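Local coordinates for protein mitochondrial ubiquitin ligase activator of NFKB 1 (Homo sapiens, PDB 6M2D) that acts as a mitochondrial outer-membrane E3 ligase whose RING domain, the part described here, promotes ubiquitin transfer from an E2 enzyme to substrate proteins, at residues H24-T29 / K39-C44; C17-C22 / Q46-V51. All blocks are in the same frame, centred on the assembly; numbering follows the deposited sequence.

How the interactions relate
Both interactions lie in the single RING finger of this chain, with centres about 7 Å apart. Along the sequence interaction 1 (24-29 with 39-44) is nested inside the loop closed by interaction 2 (17-22 with 46-51), and helix 29-34, which starts at the end of 24-29, leads from one half of the inner contact toward the other. The outer contact pairs strand 17-20 with strand 50-53. Both share one zinc ion: C22 comes from the outer contact, H24, C41 and C44 from the inner. Probable backbone hydrogen bonds tie the two, H24 O to F19 N on strand 17-20 and C41 N to Q46 O in the loop ahead of strand 50-53, making sheet and metal site one unit.

Interaction 1. Residues H24-T29 / K39-C44; sequences HVCSCT and KKCPIC. With ZN (zinc ion), chain H; ZN (zinc ion), chain G; SO4 (sulfate ion), chain J.
The backbones of 24-29, a loop that runs into helix 29-34 at T29, and of the loop 39-44 come nearest at C26 and I43, whose CA atoms are 7.2 Å apart; no hydrogen bond joins the two segments. The link is made by zinc through side chains: H24 ND1 binds it at 2.1 Å, alongside C41 SG and C44 SG. I43 lays its CG2 methyl over the centre of the imidazole, a CH-pi contact 4.0 Å from the H24 ring centroid, while C44 SG lies in the ring plane at its edge. The other branch of I43 takes CG1 to 3.5 Å from C26 CB; with CG1 anti to the carbonyl carbon (chi1 -60°), the two branches divide between H24 and C26. P42 CD meets C26 SG at 3.7 Å. With C22 completing the tetrahedral set, this is the three-cysteine, one-histidine site of the RING finger, while C28 at the N-cap of helix 29-34 serves the other zinc with C7, C10 and C31. The thiolate of C41 also receives two weak backbone bonds, from I43 N and C44 N, which would probably temper its charge. K40, its chain extended beyond CG, hydrogen-bonds through NZ to O2 of a sulfate, probably from the crystallisation liquor, at 2.9 Å; with an alanine here the ion would lose this amine and probably be held less firmly, R45 NH2 remaining.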
# COMPACT_ATOMS: atom_id res chain seq x y z
N HIS A 24 6.01 4.67 -0.05
CA HIS A 24 6.18 3.24 -0.20
C HIS A 24 5.10 2.64 -1.09
O HIS A 24 3.94 3.04 -1.05
CB HIS A 24 6.20 2.57 1.17
CG HIS A 24 7.47 2.81 1.92
ND1 HIS A 24 7.49 3.32 3.21
CD2 HIS A 24 8.76 2.65 1.56
CE1 HIS A 24 8.75 3.44 3.60
NE2 HIS A 24 9.53 3.04 2.62
N VAL A 25 5.51 1.68 -1.92
CA VAL A 25 4.63 0.90 -2.78
C VAL A 25 4.58 -0.50 -2.19
O VAL A 25 5.46 -1.32 -2.46
CB VAL A 25 5.13 0.87 -4.23
CG1 VAL A 25 4.23 -0.02 -5.09
CG2 VAL A 25 5.23 2.27 -4.81
N CYS A 26 3.57 -0.78 -1.37
CA CYS A 26 3.53 -2.09 -0.73
C CYS A 26 2.17 -2.76 -0.74
O CYS A 26 2.09 -3.91 -0.29
CB CYS A 26 3.99 -1.99 0.73
SG CYS A 26 3.04 -0.80 1.71
N SER A 27 1.10 -2.12 -1.20
CA SER A 27 -0.23 -2.65 -0.93
C SER A 27 -1.11 -2.60 -2.17
O SER A 27 -0.94 -1.75 -3.04
CB SER A 27 -0.90 -1.88 0.22
OG SER A 27 -2.29 -2.13 0.28
N CYS A 28 -2.06 -3.54 -2.24
CA CYS A 28 -3.14 -3.43 -3.20
C CYS A 28 -4.21 -2.48 -2.66
O CYS A 28 -4.16 -2.05 -1.51
CB CYS A 28 -3.76 -4.80 -3.49
SG CYS A 28 -4.73 -5.48 -2.12
N THR A 29 -5.20 -2.17 -3.51
CA THR A 29 -6.19 -1.17 -3.11
C THR A 29 -7.14 -1.71 -2.04
O THR A 29 -7.54 -0.98 -1.13
CB THR A 29 -6.98 -0.67 -4.32
OG1 THR A 29 -6.08 -0.42 -5.41
CG2 THR A 29 -7.70 0.62 -3.97
N LYS A 39 -4.96 4.87 9.55
CA LYS A 39 -4.27 4.06 8.55
C LYS A 39 -2.78 4.36 8.54
O LYS A 39 -2.36 5.52 8.42
CB LYS A 39 -4.89 4.30 7.17
CG LYS A 39 -6.32 3.77 7.06
CD LYS A 39 -6.84 3.90 5.65
CE LYS A 39 -8.31 3.53 5.55
NZ LYS A 39 -8.54 2.08 5.76
N LYS A 40 -1.97 3.31 8.69
CA LYS A 40 -0.52 3.44 8.74
C LYS A 40 0.11 2.53 7.70
O LYS A 40 -0.41 1.45 7.39
CB LYS A 40 0.02 3.11 10.14
CG LYS A 40 -0.61 3.95 11.24
CD LYS A 40 0.14 3.85 12.56
CE LYS A 40 -0.50 4.79 13.59
NZ LYS A 40 0.15 4.72 14.93
N CYS A 41 1.24 2.97 7.16
CA CYS A 41 1.92 2.21 6.12
C CYS A 41 2.42 0.89 6.68
O CYS A 41 3.10 0.88 7.73
CB CYS A 41 3.09 3.02 5.55
SG CYS A 41 4.15 2.08 4.43
N PRO A 42 2.13 -0.24 6.04
CA PRO A 42 2.64 -1.53 6.54
C PRO A 42 4.16 -1.59 6.62
O PRO A 42 4.69 -2.34 7.45
CB PRO A 42 2.09 -2.55 5.53
CG PRO A 42 0.84 -1.88 4.98
CD PRO A 42 1.17 -0.41 4.93
N ILE A 43 4.87 -0.80 5.82
CA ILE A 43 6.34 -0.88 5.78
C ILE A 43 6.96 -0.05 6.89
O ILE A 43 7.79 -0.53 7.66
CB ILE A 43 6.88 -0.44 4.42
CG1 ILE A 43 6.33 -1.33 3.30
CG2 ILE A 43 8.41 -0.46 4.45
CD1 ILE A 43 6.64 -2.77 3.49
N CYS A 44 6.60 1.23 6.96
CA CYS A 44 7.29 2.16 7.82
C CYS A 44 6.45 2.65 8.99
O CYS A 44 6.99 3.32 9.87
CB CYS A 44 7.80 3.35 7.00
SG CYS A 44 6.52 4.48 6.48
ZN ZN H . 5.76 3.73 4.30
ZN ZN G . -3.58 -6.76 -0.48
S SO4 J . 0.78 1.26 16.35
O1 SO4 J . 1.74 0.19 16.06
O2 SO4 J . 0.23 1.80 15.11
O3 SO4 J . -0.32 0.72 17.16
O4 SO4 J . 1.47 2.32 17.10

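Interaction 2. Residues C17-C22 / Q46-V51; sequences CVFLEC and QAITRV. With ZN (zinc ion), chain H; SO4 (sulfate ion), chain I.
A classic beta bulge, T49 and R50 together facing L20, lies where strand 17-20 ends and strand 50-53 begins in the two-stranded antiparallel sheet of the RING finger. L20 N donates to R50 O at 2.9 Å, nearly in line with the carbonyl. In return L20 O is gripped by T49 N at 2.8 Å, by T49 OG1 from above the carbonyl plane, and by a weak bond from R50 N. The hydroxyl reaches it because OG1 sits between the backbone N and the carbonyl carbon of T49 (chi1 47°), folded back toward its own main chain. One step along, F19 and V51 form a non-hydrogen-bonded pair with side chains on the same face of the sheet. There I48 CD1 sits over the centre of the F19 ring, 3.6 Å from its centroid, in a CH-pi contact. V51 lies beside F19 pointing the same way; its CG2 approaches the ring obliquely while its CG1 meets C17 CB at 3.8 Å. Y32 of helix 29-34 touches both I48 and V51, and P42 packs on F19, which places this apolar face against the interior of the domain. Past the strand, a cis peptide bond joins L20 to E21, and the chains part round two waters, each donating to A47 O; one accepts from E21 N, the other from C22 N. C22 SG supplies the fourth ligand of the zinc bound in interaction 1, and Q46 OE1 comes to 3.7 Å from C22 CB. A47 N donates to O2 of a sulfate, probably from the crystallisation liquor, at 2.9 Å, close to straight (165°).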
# COMPACT_ATOMS: atom_id res chain seq x y z
N CYS A 17 -0.62 0.60 -5.18
CA CYS A 17 -0.80 1.89 -4.53
C CYS A 17 0.55 2.49 -4.17
O CYS A 17 1.50 1.77 -3.82
CB CYS A 17 -1.63 1.75 -3.24
SG CYS A 17 -3.28 1.10 -3.45
N VAL A 18 0.64 3.81 -4.25
CA VAL A 18 1.72 4.58 -3.65
C VAL A 18 1.15 5.30 -2.44
O VAL A 18 0.14 6.01 -2.55
CB VAL A 18 2.35 5.59 -4.63
CG1 VAL A 18 3.56 6.26 -3.98
CG2 VAL A 18 2.73 4.91 -5.94
N PHE A 19 1.80 5.14 -1.29
CA PHE A 19 1.38 5.80 -0.07
C PHE A 19 2.16 7.11 0.09
O PHE A 19 3.38 7.12 -0.05
CB PHE A 19 1.59 4.90 1.15
CG PHE A 19 0.63 3.73 1.22
CD1 PHE A 19 -0.58 3.76 0.57
CD2 PHE A 19 0.96 2.60 1.96
CE1 PHE A 19 -1.46 2.69 0.63
CE2 PHE A 19 0.09 1.53 2.02
CZ PHE A 19 -1.12 1.57 1.36
N LEU A 20 1.45 8.19 0.37
CA LEU A 20 2.05 9.48 0.67
C LEU A 20 1.84 9.80 2.14
O LEU A 20 0.76 9.57 2.68
CB LEU A 20 1.42 10.57 -0.21
CG LEU A 20 1.59 10.37 -1.72
CD1 LEU A 20 1.21 11.64 -2.47
CD2 LEU A 20 3.02 9.97 -2.02
N GLU A 21 2.86 10.37 2.79
CA GLU A 21 4.04 10.92 2.15
C GLU A 21 5.23 9.99 2.12
O GLU A 21 6.25 10.31 1.53
CB GLU A 21 4.46 12.21 2.87
CG GLU A 21 3.39 13.26 2.97
CD GLU A 21 2.95 13.78 1.61
OE1 GLU A 21 3.77 13.76 0.66
OE2 GLU A 21 1.77 14.20 1.48
N CYS A 22 5.12 8.83 2.77
CA CYS A 22 6.30 7.99 2.91
C CYS A 22 6.81 7.48 1.57
O CYS A 22 8.00 7.18 1.43
CB CYS A 22 6.01 6.84 3.87
SG CYS A 22 4.86 5.66 3.19
N GLN A 46 4.25 4.92 9.12
CA GLN A 46 3.81 6.31 9.05
C GLN A 46 2.34 6.38 8.67
O GLN A 46 1.82 5.53 7.94
CB GLN A 46 4.61 7.09 8.02
CG GLN A 46 5.73 7.93 8.60
CD GLN A 46 6.50 8.62 7.50
OE1 GLN A 46 7.49 8.09 6.99
NE2 GLN A 46 6.03 9.81 7.11
N ALA A 47 1.67 7.43 9.15
CA ALA A 47 0.31 7.70 8.72
C ALA A 47 0.26 7.89 7.21
O ALA A 47 1.14 8.51 6.60
CB ALA A 47 -0.22 8.94 9.43
N ILE A 48 -0.75 7.31 6.58
CA ILE A 48 -0.98 7.47 5.15
C ILE A 48 -1.91 8.66 4.98
O ILE A 48 -3.09 8.58 5.33
CB ILE A 48 -1.57 6.21 4.52
CG1 ILE A 48 -0.71 4.98 4.81
CG2 ILE A 48 -1.76 6.40 3.02
CD1 ILE A 48 -1.41 3.68 4.51
N THR A 49 -1.39 9.76 4.45
CA THR A 49 -2.23 10.94 4.23
C THR A 49 -2.99 10.86 2.91
O THR A 49 -4.07 11.44 2.78
CB THR A 49 -1.39 12.21 4.27
OG1 THR A 49 -0.21 12.02 3.48
CG2 THR A 49 -0.96 12.53 5.70
N ARG A 50 -2.45 10.14 1.93
CA ARG A 50 -3.07 10.09 0.61
C ARG A 50 -2.60 8.84 -0.11
O ARG A 50 -1.45 8.41 0.06
CB ARG A 50 -2.73 11.35 -0.19
CG ARG A 50 -3.26 11.34 -1.60
CD ARG A 50 -3.85 12.69 -2.00
NE ARG A 50 -4.29 12.61 -3.38
CZ ARG A 50 -3.69 13.23 -4.39
NH1 ARG A 50 -2.63 14.00 -4.17
NH2 ARG A 50 -4.15 13.07 -5.62
N VAL A 51 -3.48 8.25 -0.92
CA VAL A 51 -3.14 7.12 -1.77
C VAL A 51 -3.25 7.56 -3.22
O VAL A 51 -4.23 8.19 -3.62
CB VAL A 51 -4.05 5.91 -1.51
CG1 VAL A 51 -3.72 4.79 -2.47
CG2 VAL A 51 -3.86 5.43 -0.09
ZN ZN H . 5.76 3.73 4.30
S SO4 I . 3.87 9.17 11.98
O1 SO4 I . 4.77 8.02 11.91
O2 SO4 I . 3.21 9.36 10.69
O3 SO4 I . 2.85 8.95 13.01
O4 SO4 I . 4.66 10.36 12.30
O HOH W 1 2.16 10.93 5.47
O HOH W 2 2.83 7.66 4.53